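Side-chain contacts in putative nudix hydrolase family member (PDB 3F13), which probably hydrolyses a nucleoside diphosphate-linked or related substrate with the help of magnesium, as other members of the Nudix hydrolase family do: residues 55-60 with 69-74; 20-23 with 28-31; 39-44 with 122-127; 73-78 with 128-133. All coordinates share one frame; numbering follows the deposited sequence. Where two conformers were deposited one is given.

Contact 1 (55-60 with 69-74); sequences ALIREI and NSMLYL
Helix 52-64, the helix of the loop-helix-loop Nudix motif, packs through L56 and I57 on M71 of the neighbouring strand 70-78. The methyl CE of M71 lies 4.1 Å from CD2 of L56, and its sulfur SD is 4.3 Å from CD1 of I57. One flexible side chain thus serves two consecutive helix residues, the methyl facing one and the thioether sulfur the other. The side chains of L56 and M71 run antiparallel alongside one another. M71 reaches the helix with CG lodged between its backbone N and carbonyl carbon (chi1 36°), and a sharp bend at chi3 (12°) then turns CE toward L56. L56 also packs on A19 and A21 of strand 16-25 and on Y87 and C89 of strand 82-90, so the methionine methyl adds to an apolar layer built from several strands. Away from M71, NH1 of R58 forms a salt bridge to OE2 of E59 (3.1 Å) whose hydrogen bond is weak, while NE of R58 pairs with E50. The contact also borders the dimer interface: M71 makes backbone hydrogen bonds to the second subunit and packs against M71 of that subunit, and I57 touches Q54 of the same neighbour. No hydrogen bond crosses between the two segments, which implies that they are held by dispersion and the exclusion of water from buried apolar groups.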
loop_
_atom_site.group_PDB
_atom_site.type_symbol
_atom_site.label_atom_id
_atom_site.label_comp_id
_atom_site.label_asym_id
_atom_site.label_seq_id
_atom_site.Cartn_x
_atom_site.Cartn_y
_atom_site.Cartn_z
ATOM N N ALA B 55 10.448 1.862 1.810
ATOM C CA ALA B 55 10.996 2.495 2.971
ATOM C C ALA B 55 9.866 2.871 3.948
ATOM O O ALA B 55 10.016 2.776 5.160
ATOM C CB ALA B 55 11.791 3.705 2.534
ATOM N N LEU B 56 8.712 3.292 3.425
ATOM C CA LEU B 56 7.633 3.708 4.331
ATOM C C LEU B 56 7.226 2.542 5.266
ATOM O O LEU B 56 7.101 2.706 6.485
ATOM C CB LEU B 56 6.417 4.209 3.549
ATOM C CG LEU B 56 5.544 5.015 4.577
ATOM C CD1 LEU B 56 6.501 5.913 5.403
ATOM C CD2 LEU B 56 4.463 5.869 4.041
ATOM N N ILE B 57 6.993 1.374 4.683
ATOM C CA ILE B 57 6.592 0.223 5.492
ATOM C C ILE B 57 7.640 -0.144 6.554
ATOM O O ILE B 57 7.327 -0.379 7.718
ATOM C CB ILE B 57 6.251 -0.989 4.599
ATOM C CG1 ILE B 57 5.100 -0.634 3.663
ATOM C CG2 ILE B 57 5.870 -2.158 5.472
ATOM C CD1 ILE B 57 4.974 -1.629 2.471
ATOM N N ARG B 58 8.892 -0.161 6.138
ATOM C CA ARG B 58 9.986 -0.465 7.043
ATOM C C ARG B 58 10.024 0.548 8.189
ATOM O O ARG B 58 10.059 0.193 9.375
ATOM C CB ARG B 58 11.300 -0.448 6.262
ATOM C CG ARG B 58 12.583 -0.417 7.120
ATOM C CD ARG B 58 13.842 -0.490 6.238
ATOM N NE ARG B 58 14.002 0.640 5.307
ATOM C CZ ARG B 58 14.380 1.857 5.681
ATOM N NH1 ARG B 58 14.623 2.103 6.971
ATOM N NH2 ARG B 58 14.497 2.838 4.783
ATOM N N GLU B 59 9.986 1.826 7.851
ATOM C CA GLU B 59 10.159 2.855 8.878
ATOM C C GLU B 59 8.988 2.979 9.848
ATOM O O GLU B 59 9.184 3.217 11.057
ATOM C CB GLU B 59 10.501 4.180 8.208
ATOM C CG GLU B 59 11.862 4.123 7.518
ATOM C CD GLU B 59 12.978 4.837 8.290
ATOM O OE1 GLU B 59 12.780 5.138 9.494
ATOM O OE2 GLU B 59 14.055 5.101 7.674
ATOM N N ILE B 60 7.762 2.873 9.338
ATOM C CA ILE B 60 6.629 2.916 10.233
ATOM C C ILE B 60 6.747 1.762 11.236
ATOM O O ILE B 60 6.521 1.956 12.430
ATOM C CB ILE B 60 5.305 2.833 9.501
ATOM C CG1 ILE B 60 5.062 4.091 8.652
ATOM C CG2 ILE B 60 4.134 2.606 10.495
ATOM C CD1 ILE B 60 5.661 5.319 9.180
ATOM N N ASN B 69 -0.581 -2.696 5.782
ATOM C CA ASN B 69 -1.251 -3.606 4.792
ATOM C C ASN B 69 -1.743 -2.916 3.519
ATOM O O ASN B 69 -1.981 -3.538 2.455
ATOM C CB ASN B 69 -2.467 -4.387 5.420
ATOM C CG ASN B 69 -3.583 -3.482 6.110
ATOM O OD1 ASN B 69 -4.680 -3.179 5.541
ATOM N ND2 ASN B 69 -3.360 -3.194 7.398
ATOM N N SER B 70 -2.025 -1.633 3.679
ATOM C CA SER B 70 -2.637 -0.795 2.640
ATOM C C SER B 70 -2.113 0.633 2.765
ATOM O O SER B 70 -1.954 1.175 3.889
ATOM C CB SER B 70 -4.152 -0.799 2.836
ATOM O OG SER B 70 -4.634 -2.152 2.835
ATOM N N MET B 71 -1.851 1.236 1.620
ATOM C CA MET B 71 -1.331 2.588 1.547
ATOM C C MET B 71 -1.855 3.235 0.277
ATOM O O MET B 71 -2.014 2.578 -0.764
ATOM C CB MET B 71 0.225 2.524 1.497
ATOM C CG MET B 71 0.926 1.234 0.638
ATOM S SD MET B 71 2.704 1.542 0.573
ATOM C CE MET B 71 2.846 2.864 1.776
ATOM N N LEU B 72 -2.045 4.537 0.318
ATOM C CA LEU B 72 -2.433 5.259 -0.871
ATOM C C LEU B 72 -1.487 6.440 -1.072
ATOM O O LEU B 72 -1.427 7.334 -0.220
ATOM C CB LEU B 72 -3.881 5.763 -0.737
ATOM C CG LEU B 72 -4.298 6.724 -1.841
ATOM C CD1 LEU B 72 -4.315 5.947 -3.189
ATOM C CD2 LEU B 72 -5.659 7.316 -1.525
ATOM N N TYR B 73 -0.728 6.442 -2.157
ATOM C CA TYR B 73 0.128 7.596 -2.479
ATOM C C TYR B 73 -0.721 8.857 -2.683
ATOM O O TYR B 73 -1.642 8.869 -3.506
ATOM C CB TYR B 73 1.011 7.311 -3.720
ATOM C CG TYR B 73 1.646 8.554 -4.315
ATOM C CD1 TYR B 73 2.680 9.216 -3.653
ATOM C CD2 TYR B 73 1.139 9.128 -5.480
ATOM C CE1 TYR B 73 3.236 10.397 -4.173
ATOM C CE2 TYR B 73 1.698 10.296 -6.026
ATOM C CZ TYR B 73 2.749 10.922 -5.343
ATOM O OH TYR B 73 3.330 12.064 -5.844
ATOM N N LEU B 74 -0.435 9.923 -1.915
ATOM C CA LEU B 74 -1.203 11.166 -2.024
ATOM C C LEU B 74 -0.485 12.220 -2.879
ATOM O O LEU B 74 -1.068 12.758 -3.841
ATOM C CB LEU B 74 -1.466 11.742 -0.627
ATOM C CG LEU B 74 -2.037 10.737 0.368
ATOM C CD1 LEU B 74 -2.111 11.309 1.804
ATOM C CD2 LEU B 74 -3.423 10.287 -0.168
#

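Contact 2 (20-23 with 28-31); sequences TAII and GVLV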
loop_
_atom_site.group_PDB
_atom_site.type_symbol
_atom_site.label_atom_id
_atom_site.label_comp_id
_atom_site.label_asym_id
_atom_site.label_seq_id
_atom_site.Cartn_x
_atom_site.Cartn_y
_atom_site.Cartn_z
ATOM N N THR B 20 6.751 9.622 3.915
ATOM C CA THR B 20 6.109 10.177 5.094
ATOM C C THR B 20 4.720 9.569 5.145
ATOM O O THR B 20 4.097 9.465 4.068
ATOM C CB THR B 20 6.004 11.704 4.950
ATOM O OG1 THR B 20 7.333 12.253 5.037
ATOM C CG2 THR B 20 5.095 12.320 6.037
ATOM N N ALA B 21 4.265 9.138 6.333
ATOM C CA ALA B 21 2.920 8.496 6.495
ATOM C C ALA B 21 1.921 9.382 7.179
ATOM O O ALA B 21 2.226 10.015 8.202
ATOM C CB ALA B 21 3.028 7.202 7.328
ATOM N N ILE B 22 0.715 9.377 6.646
ATOM C CA ILE B 22 -0.423 9.943 7.334
ATOM C C ILE B 22 -1.241 8.763 7.779
ATOM O O ILE B 22 -1.783 8.046 6.935
ATOM C CB ILE B 22 -1.301 10.771 6.398
ATOM C CG1 ILE B 22 -0.604 12.085 6.003
ATOM C CG2 ILE B 22 -2.672 11.012 7.093
ATOM C CD1 ILE B 22 0.861 12.011 5.871
ATOM N N ILE B 23 -1.286 8.521 9.101
ATOM C CA ILE B 23 -2.031 7.408 9.667
ATOM C C ILE B 23 -3.129 7.945 10.569
ATOM O O ILE B 23 -2.834 8.516 11.621
ATOM C CB ILE B 23 -1.121 6.520 10.518
ATOM C CG1 ILE B 23 -0.085 5.862 9.622
ATOM C CG2 ILE B 23 -1.931 5.428 11.237
ATOM C CD1 ILE B 23 1.112 5.296 10.431
ATOM N N GLY B 28 -7.240 11.084 15.728
ATOM C CA GLY B 28 -6.467 12.016 14.901
ATOM C C GLY B 28 -5.299 11.354 14.165
ATOM O O GLY B 28 -5.138 10.135 14.221
ATOM N N VAL B 29 -4.481 12.179 13.504
ATOM C CA VAL B 29 -3.310 11.696 12.753
ATOM C C VAL B 29 -2.110 11.466 13.677
ATOM O O VAL B 29 -1.731 12.337 14.483
ATOM C CB VAL B 29 -2.918 12.709 11.656
ATOM C CG1 VAL B 29 -1.532 12.345 11.030
ATOM C CG2 VAL B 29 -3.980 12.773 10.596
ATOM N N LEU B 30 -1.497 10.299 13.544
ATOM C CA LEU B 30 -0.330 9.919 14.316
ATOM C C LEU B 30 0.912 10.777 14.027
ATOM O O LEU B 30 1.267 10.989 12.868
ATOM C CB LEU B 30 -0.017 8.458 14.002
ATOM C CG LEU B 30 1.069 7.804 14.853
ATOM C CD1 LEU B 30 0.678 7.885 16.324
ATOM C CD2 LEU B 30 1.286 6.371 14.390
ATOM N N VAL B 31 1.532 11.302 15.086
ATOM C CA VAL B 31 2.837 11.967 14.979
ATOM C C VAL B 31 3.747 11.422 16.059
ATOM O O VAL B 31 3.265 10.902 17.083
ATOM C CB VAL B 31 2.747 13.496 15.141
ATOM C CG1 VAL B 31 1.926 14.125 13.991
ATOM C CG2 VAL B 31 2.124 13.847 16.469
HETATM O O HOH W 1 0.603 9.656 10.635
#
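I23 and L30 run alongside each other in the same direction across the beta hairpin of strands 16-25 and 28-33, and their backbones carry the one direct hydrogen bond between the segments. N of L30 donates to O of I23 at 2.9 Å, with an N-H...O angle of 171°. The same oxygen is approached by CA of V29 at 3.4 Å, so the one N-H donor is supplemented by a much weaker CA-H...O contact. Around this tight end the apolar groups close in: CD1 of I23 sits 4.1 Å from CD2 of L30, and CG2 of I22 meets CG2 of V29 at the same separation, those two side chains crossing at a slant. Toward A21 the strands part, and a water fills the wider side. It donates to O of A21 and, at 2.7 Å, to O of L30, and accepts from N of I23, replacing direct pairing with a three-way bridge. I22 and V29 continue toward helix 118-132, whereas I23 and L30 face helix 52-64. The chemistry implies a hairpin joined directly near its turn and hydrated where it splays, the water satisfying three main-chain groups in a buried setting.

Contact 3 (39-44 with 122-127); sequences YNLPGG and AILRRY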
loop_
_atom_site.group_PDB
_atom_site.type_symbol
_atom_site.label_atom_id
_atom_site.label_comp_id
_atom_site.label_asym_id
_atom_site.label_seq_id
_atom_site.Cartn_x
_atom_site.Cartn_y
_atom_site.Cartn_z
ATOM N N TYR B 39 7.271 17.174 17.419
ATOM C CA TYR B 39 6.558 16.089 16.755
ATOM C C TYR B 39 6.622 16.229 15.239
ATOM O O TYR B 39 6.644 17.320 14.706
ATOM C CB TYR B 39 5.099 16.046 17.223
ATOM C CG TYR B 39 4.899 15.469 18.622
ATOM C CD1 TYR B 39 4.772 14.102 18.832
ATOM C CD2 TYR B 39 4.824 16.304 19.731
ATOM C CE1 TYR B 39 4.580 13.575 20.104
ATOM C CE2 TYR B 39 4.638 15.790 20.996
ATOM C CZ TYR B 39 4.526 14.431 21.182
ATOM O OH TYR B 39 4.338 13.919 22.457
ATOM N N ASN B 40 6.611 15.095 14.549
ATOM C CA ASN B 40 6.592 15.079 13.115
ATOM C C ASN B 40 5.807 13.873 12.648
ATOM O O ASN B 40 5.604 12.898 13.409
ATOM C CB ASN B 40 8.002 14.979 12.577
ATOM C CG ASN B 40 8.162 15.640 11.225
ATOM O OD1 ASN B 40 7.184 15.983 10.530
ATOM N ND2 ASN B 40 9.424 15.815 10.824
ATOM N N LEU B 41 5.353 13.924 11.404
ATOM C CA LEU B 41 4.764 12.719 10.805
ATOM C C LEU B 41 5.797 11.587 10.703
ATOM O O LEU B 41 6.952 11.819 10.407
ATOM C CB LEU B 41 4.272 13.049 9.421
ATOM C CG LEU B 41 3.064 13.965 9.386
ATOM C CD1 LEU B 41 2.946 14.336 7.920
ATOM C CD2 LEU B 41 1.747 13.336 9.906
ATOM N N PRO B 42 5.363 10.348 10.934
ATOM C CA PRO B 42 6.280 9.203 10.880
ATOM C C PRO B 42 6.886 9.012 9.477
ATOM O O PRO B 42 6.283 9.388 8.502
ATOM C CB PRO B 42 5.391 8.005 11.224
ATOM C CG PRO B 42 3.975 8.520 11.349
ATOM C CD PRO B 42 3.987 10.000 11.310
ATOM N N GLY B 43 8.069 8.407 9.376
ATOM C CA GLY B 43 8.648 8.188 8.063
ATOM C C GLY B 43 10.150 8.230 8.165
ATOM O O GLY B 43 10.687 8.236 9.284
ATOM N N GLY B 44 10.832 8.277 7.027
ATOM C CA GLY B 44 12.301 8.333 7.044
ATOM C C GLY B 44 12.927 8.297 5.667
ATOM O O GLY B 44 12.250 8.316 4.670
ATOM N N ALA B 122 3.048 21.533 7.139
ATOM C CA ALA B 122 2.769 21.864 5.736
ATOM C C ALA B 122 2.082 20.674 5.084
ATOM O O ALA B 122 1.107 20.821 4.316
ATOM C CB ALA B 122 4.059 22.136 5.006
ATOM N N ILE B 123 2.603 19.490 5.381
ATOM C CA ILE B 123 2.047 18.298 4.727
ATOM C C ILE B 123 0.602 18.052 5.203
ATOM O O ILE B 123 -0.291 17.677 4.431
ATOM C CB ILE B 123 2.970 17.072 4.992
ATOM C CG1 ILE B 123 4.265 17.187 4.162
ATOM C CG2 ILE B 123 2.193 15.761 4.763
ATOM C CD1 ILE B 123 5.447 16.298 4.657
ATOM N N LEU B 124 0.352 18.253 6.493
ATOM C CA LEU B 124 -0.994 18.044 7.022
ATOM C C LEU B 124 -1.993 19.035 6.459
ATOM O O LEU B 124 -3.181 18.705 6.300
ATOM C CB LEU B 124 -1.000 18.109 8.558
ATOM C CG LEU B 124 -0.426 16.871 9.225
ATOM C CD1 LEU B 124 -0.394 17.096 10.729
ATOM C CD2 LEU B 124 -1.268 15.649 8.806
ATOM N N ARG B 125 -1.542 20.257 6.160
ATOM C CA ARG B 125 -2.454 21.216 5.535
ATOM C C ARG B 125 -2.914 20.733 4.149
ATOM O O ARG B 125 -4.084 20.830 3.797
ATOM C CB ARG B 125 -1.808 22.604 5.410
ATOM C CG ARG B 125 -1.705 23.302 6.721
ATOM C CD ARG B 125 -1.831 24.849 6.564
ATOM N NE ARG B 125 -2.212 25.363 7.869
ATOM C CZ ARG B 125 -1.334 25.820 8.740
ATOM N NH1 ARG B 125 -1.732 26.242 9.937
ATOM N NH2 ARG B 125 -0.057 25.871 8.396
ATOM N N ARG B 126 -1.977 20.232 3.361
ATOM C CA ARG B 126 -2.268 19.771 2.013
ATOM C C ARG B 126 -3.151 18.548 2.074
ATOM O O ARG B 126 -4.068 18.393 1.282
ATOM C CB ARG B 126 -0.968 19.429 1.302
ATOM C CG ARG B 126 -1.144 19.191 -0.182
ATOM C CD ARG B 126 0.146 19.680 -0.890
ATOM N NE ARG B 126 0.313 19.058 -2.196
ATOM C CZ ARG B 126 1.496 18.836 -2.756
ATOM N NH1 ARG B 126 1.558 18.267 -3.942
ATOM N NH2 ARG B 126 2.610 19.155 -2.108
ATOM N N TYR B 127 -2.846 17.660 3.011
ATOM C CA TYR B 127 -3.664 16.464 3.210
ATOM C C TYR B 127 -5.095 16.871 3.593
ATOM O O TYR B 127 -6.078 16.288 3.148
ATOM C CB TYR B 127 -3.087 15.630 4.351
ATOM C CG TYR B 127 -4.051 14.540 4.793
ATOM C CD1 TYR B 127 -4.305 13.450 3.966
ATOM C CD2 TYR B 127 -4.711 14.596 6.020
ATOM C CE1 TYR B 127 -5.184 12.450 4.354
ATOM C CE2 TYR B 127 -5.591 13.589 6.415
ATOM C CZ TYR B 127 -5.820 12.527 5.562
ATOM O OH TYR B 127 -6.680 11.515 5.933
#
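The closest CA atoms of the two segments, those of L41 and I123, are 8.7 Å apart, so side chains alone span the gap between the extended loop and helix 118-132. L41 carries one whole side of the contact, and its two methyls divide the work. CD1 presses on the branch methyl CG2 of I123 at 3.5 Å, a close approach for two carbons, and lies 4.0 Å from CB of the same residue. CD2 takes the next residue of the helix, meeting CD2 of L124 at 4.0 Å. Because CG of L41 stands anti to its carbonyl carbon (chi1 -69°) and chi2 is extended, the isopropyl fork reaches forward and straddles two consecutive helix positions. On the helix, I123 offers the methyl near its backbone, while L124 uses the far end of its chain. Beside the fork, OD1 of N40 takes a weak hydrogen bond from N of L41, folding the amide back onto its own loop. The leucine enters a layer shared with the sheet: it also touches T20 and I22 of strand 16-25 and V29 of strand 28-33. I22 in turn packs on I123, and V29 on L124, which places the L41 side chain between the hairpin and helix 118-132; H77 of strand 70-78 also packs on I123.

Contact 4 (73-78 with 128-133); sequences YLFDHI and ARLRNE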
loop_
_atom_site.group_PDB
_atom_site.type_symbol
_atom_site.label_atom_id
_atom_site.label_comp_id
_atom_site.label_asym_id
_atom_site.label_seq_id
_atom_site.Cartn_x
_atom_site.Cartn_y
_atom_site.Cartn_z
ATOM N N TYR B 73 -0.728 6.442 -2.157
ATOM C CA TYR B 73 0.128 7.596 -2.479
ATOM C C TYR B 73 -0.721 8.857 -2.683
ATOM O O TYR B 73 -1.642 8.869 -3.506
ATOM C CB TYR B 73 1.011 7.311 -3.720
ATOM C CG TYR B 73 1.646 8.554 -4.315
ATOM C CD1 TYR B 73 2.680 9.216 -3.653
ATOM C CD2 TYR B 73 1.139 9.128 -5.480
ATOM C CE1 TYR B 73 3.236 10.397 -4.173
ATOM C CE2 TYR B 73 1.698 10.296 -6.026
ATOM C CZ TYR B 73 2.749 10.922 -5.343
ATOM O OH TYR B 73 3.330 12.064 -5.844
ATOM N N LEU B 74 -0.435 9.923 -1.915
ATOM C CA LEU B 74 -1.203 11.166 -2.024
ATOM C C LEU B 74 -0.485 12.220 -2.879
ATOM O O LEU B 74 -1.068 12.758 -3.841
ATOM C CB LEU B 74 -1.466 11.742 -0.627
ATOM C CG LEU B 74 -2.037 10.737 0.368
ATOM C CD1 LEU B 74 -2.111 11.309 1.804
ATOM C CD2 LEU B 74 -3.423 10.287 -0.168
ATOM N N PHE B 75 0.770 12.531 -2.547
ATOM C CA PHE B 75 1.480 13.589 -3.283
ATOM C C PHE B 75 2.939 13.648 -2.869
ATOM O O PHE B 75 3.347 12.979 -1.880
ATOM C CB PHE B 75 0.839 14.971 -3.022
ATOM C CG PHE B 75 0.610 15.293 -1.540
ATOM C CD1 PHE B 75 1.635 15.821 -0.758
ATOM C CD2 PHE B 75 -0.631 15.092 -0.950
ATOM C CE1 PHE B 75 1.430 16.129 0.624
ATOM C CE2 PHE B 75 -0.856 15.394 0.414
ATOM C CZ PHE B 75 0.208 15.891 1.204
ATOM N N ASP B 76 3.694 14.477 -3.595
ATOM C CA ASP B 76 5.098 14.716 -3.289
ATOM C C ASP B 76 5.157 16.031 -2.513
ATOM O O ASP B 76 4.348 16.932 -2.752
ATOM C CB ASP B 76 5.926 14.869 -4.566
ATOM C CG ASP B 76 5.776 13.695 -5.515
ATOM O OD1 ASP B 76 5.784 12.524 -5.055
ATOM O OD2 ASP B 76 5.612 13.945 -6.736
ATOM N N HIS B 77 6.112 16.155 -1.593
ATOM C CA HIS B 77 6.310 17.394 -0.885
ATOM C C HIS B 77 7.819 17.637 -0.895
ATOM O O HIS B 77 8.560 16.850 -0.306
ATOM C CB HIS B 77 5.851 17.247 0.557
ATOM C CG HIS B 77 6.069 18.472 1.382
ATOM N ND1 HIS B 77 5.182 19.523 1.394
ATOM C CD2 HIS B 77 7.076 18.818 2.217
ATOM C CE1 HIS B 77 5.629 20.466 2.205
ATOM N NE2 HIS B 77 6.780 20.065 2.713
ATOM N N ILE B 78 8.288 18.679 -1.582
ATOM C CA ILE B 78 9.733 18.939 -1.556
ATOM C C ILE B 78 10.099 20.094 -0.611
ATOM O O ILE B 78 9.382 21.074 -0.475
ATOM C CB ILE B 78 10.360 19.188 -2.960
ATOM C CG1 ILE B 78 9.855 20.511 -3.536
ATOM C CG2 ILE B 78 10.039 18.000 -3.905
ATOM C CD1 ILE B 78 10.616 21.012 -4.733
ATOM N N ALA B 128 -5.204 17.871 4.450
ATOM C CA ALA B 128 -6.534 18.362 4.838
ATOM C C ALA B 128 -7.339 18.830 3.624
ATOM O O ALA B 128 -8.536 18.543 3.534
ATOM C CB ALA B 128 -6.400 19.480 5.840
ATOM N N ARG B 129 -6.702 19.542 2.695
ATOM C CA ARG B 129 -7.367 19.956 1.444
ATOM C C ARG B 129 -7.782 18.721 0.642
ATOM O O ARG B 129 -8.929 18.600 0.216
ATOM C CB ARG B 129 -6.442 20.808 0.558
ATOM C CG ARG B 129 -6.547 22.315 0.720
ATOM C CD ARG B 129 -5.577 23.059 -0.244
ATOM N NE ARG B 129 -4.267 23.236 0.384
ATOM C CZ ARG B 129 -3.101 22.886 -0.157
ATOM N NH1 ARG B 129 -3.052 22.347 -1.377
ATOM N NH2 ARG B 129 -1.972 23.090 0.531
ATOM N N LEU B 130 -6.836 17.815 0.422
ATOM C CA LEU B 130 -7.080 16.648 -0.441
ATOM C C LEU B 130 -8.250 15.809 0.069
ATOM O O LEU B 130 -9.056 15.304 -0.700
ATOM C CB LEU B 130 -5.822 15.775 -0.508
ATOM C CG LEU B 130 -5.789 14.674 -1.576
ATOM C CD1 LEU B 130 -6.091 15.243 -2.948
ATOM C CD2 LEU B 130 -4.406 14.029 -1.569
ATOM N N ARG B 131 -8.300 15.632 1.377
ATOM C CA ARG B 131 -9.362 14.859 2.030
ATOM C C ARG B 131 -10.773 15.323 1.587
ATOM O O ARG B 131 -11.709 14.512 1.543
ATOM C CB ARG B 131 -9.188 15.019 3.546
ATOM C CG ARG B 131 -9.794 13.984 4.472
ATOM C CD ARG B 131 -9.555 14.539 5.914
ATOM N NE ARG B 131 -9.832 13.638 7.033
ATOM C CZ ARG B 131 -11.054 13.312 7.450
ATOM N NH1 ARG B 131 -12.119 13.765 6.795
ATOM N NH2 ARG B 131 -11.208 12.498 8.499
ATOM N N ASN B 132 -10.923 16.610 1.253
ATOM C CA ASN B 132 -12.248 17.157 0.908
ATOM C C ASN B 132 -12.466 17.227 -0.600
ATOM O O ASN B 132 -13.587 17.486 -1.037
ATOM C CB ASN B 132 -12.444 18.572 1.485
ATOM C CG ASN B 132 -12.551 18.590 3.014
ATOM O OD1 ASN B 132 -12.853 17.589 3.653
ATOM N ND2 ASN B 132 -12.284 19.742 3.598
ATOM N N GLU B 133 -11.415 16.967 -1.387
ATOM C CA GLU B 133 -11.456 17.190 -2.858
ATOM C C GLU B 133 -12.376 16.233 -3.632
ATOM O O GLU B 133 -12.401 15.032 -3.383
ATOM C CB GLU B 133 -10.044 17.160 -3.477
ATOM C CG GLU B 133 -9.202 18.436 -3.205
ATOM C CD GLU B 133 -7.763 18.363 -3.738
ATOM O OE1 GLU B 133 -6.866 19.068 -3.194
ATOM O OE2 GLU B 133 -7.519 17.599 -4.697
#
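With its first torsion extended (chi1 -168°) and chi2 at 53°, L130 carries CD2 out from helix 118-132 to L74 and F75 of strand 70-78. F75 adopts a different first torsion, chi1 50°, which tucks the phenyl over its own main chain and leaves the ring edge toward the helix. The single methyl CD2 of L130 makes the whole contact, lying 3.8 Å from CB of L74 and 4.0 Å from CD2 of F75. It approaches the phenyl at its edge and in the plane of the ring, so the methyl meets ring hydrogens rather than the pi face. L74 and F75 can turn to the same helix because they form a classic beta bulge, both facing V86 of strand 82-90. Along the same strand, OH of Y73 hydrogen-bonds OD1 of D76 at 2.6 Å, meeting it from above the carboxylate plane. The side chains of R126, on F75, and of K137 and L141, on L130, lie beside the apolar contact. Two kinds of chemistry therefore share the strand: L130 with L74 and F75 gains from excluding water, whereas D76 accepts from Y73 and forms a salt bridge with K85, a lysine that probably helps to hold it ionised.

Overall arrangement
All four contacts are buried, but they join different layers of one Nudix fold around the same mixed sheet. Contact 2 lies nearest the centre of the chain and is the one that uses backbone hydrogen bonding and a bridging water; the other three are apolar meetings of a helix with a strand or loop. Contacts 1 and 4 share strand 70-78, using M71 for helix 52-64 and the bulge residues for helix 118-132. Contacts 3 and 4 occupy successive turns of helix 118-132, linked where R126 packs on F75. Contact 1 reaches the second subunit, while contact 4, farthest from the centre, touches it through Y73 alone.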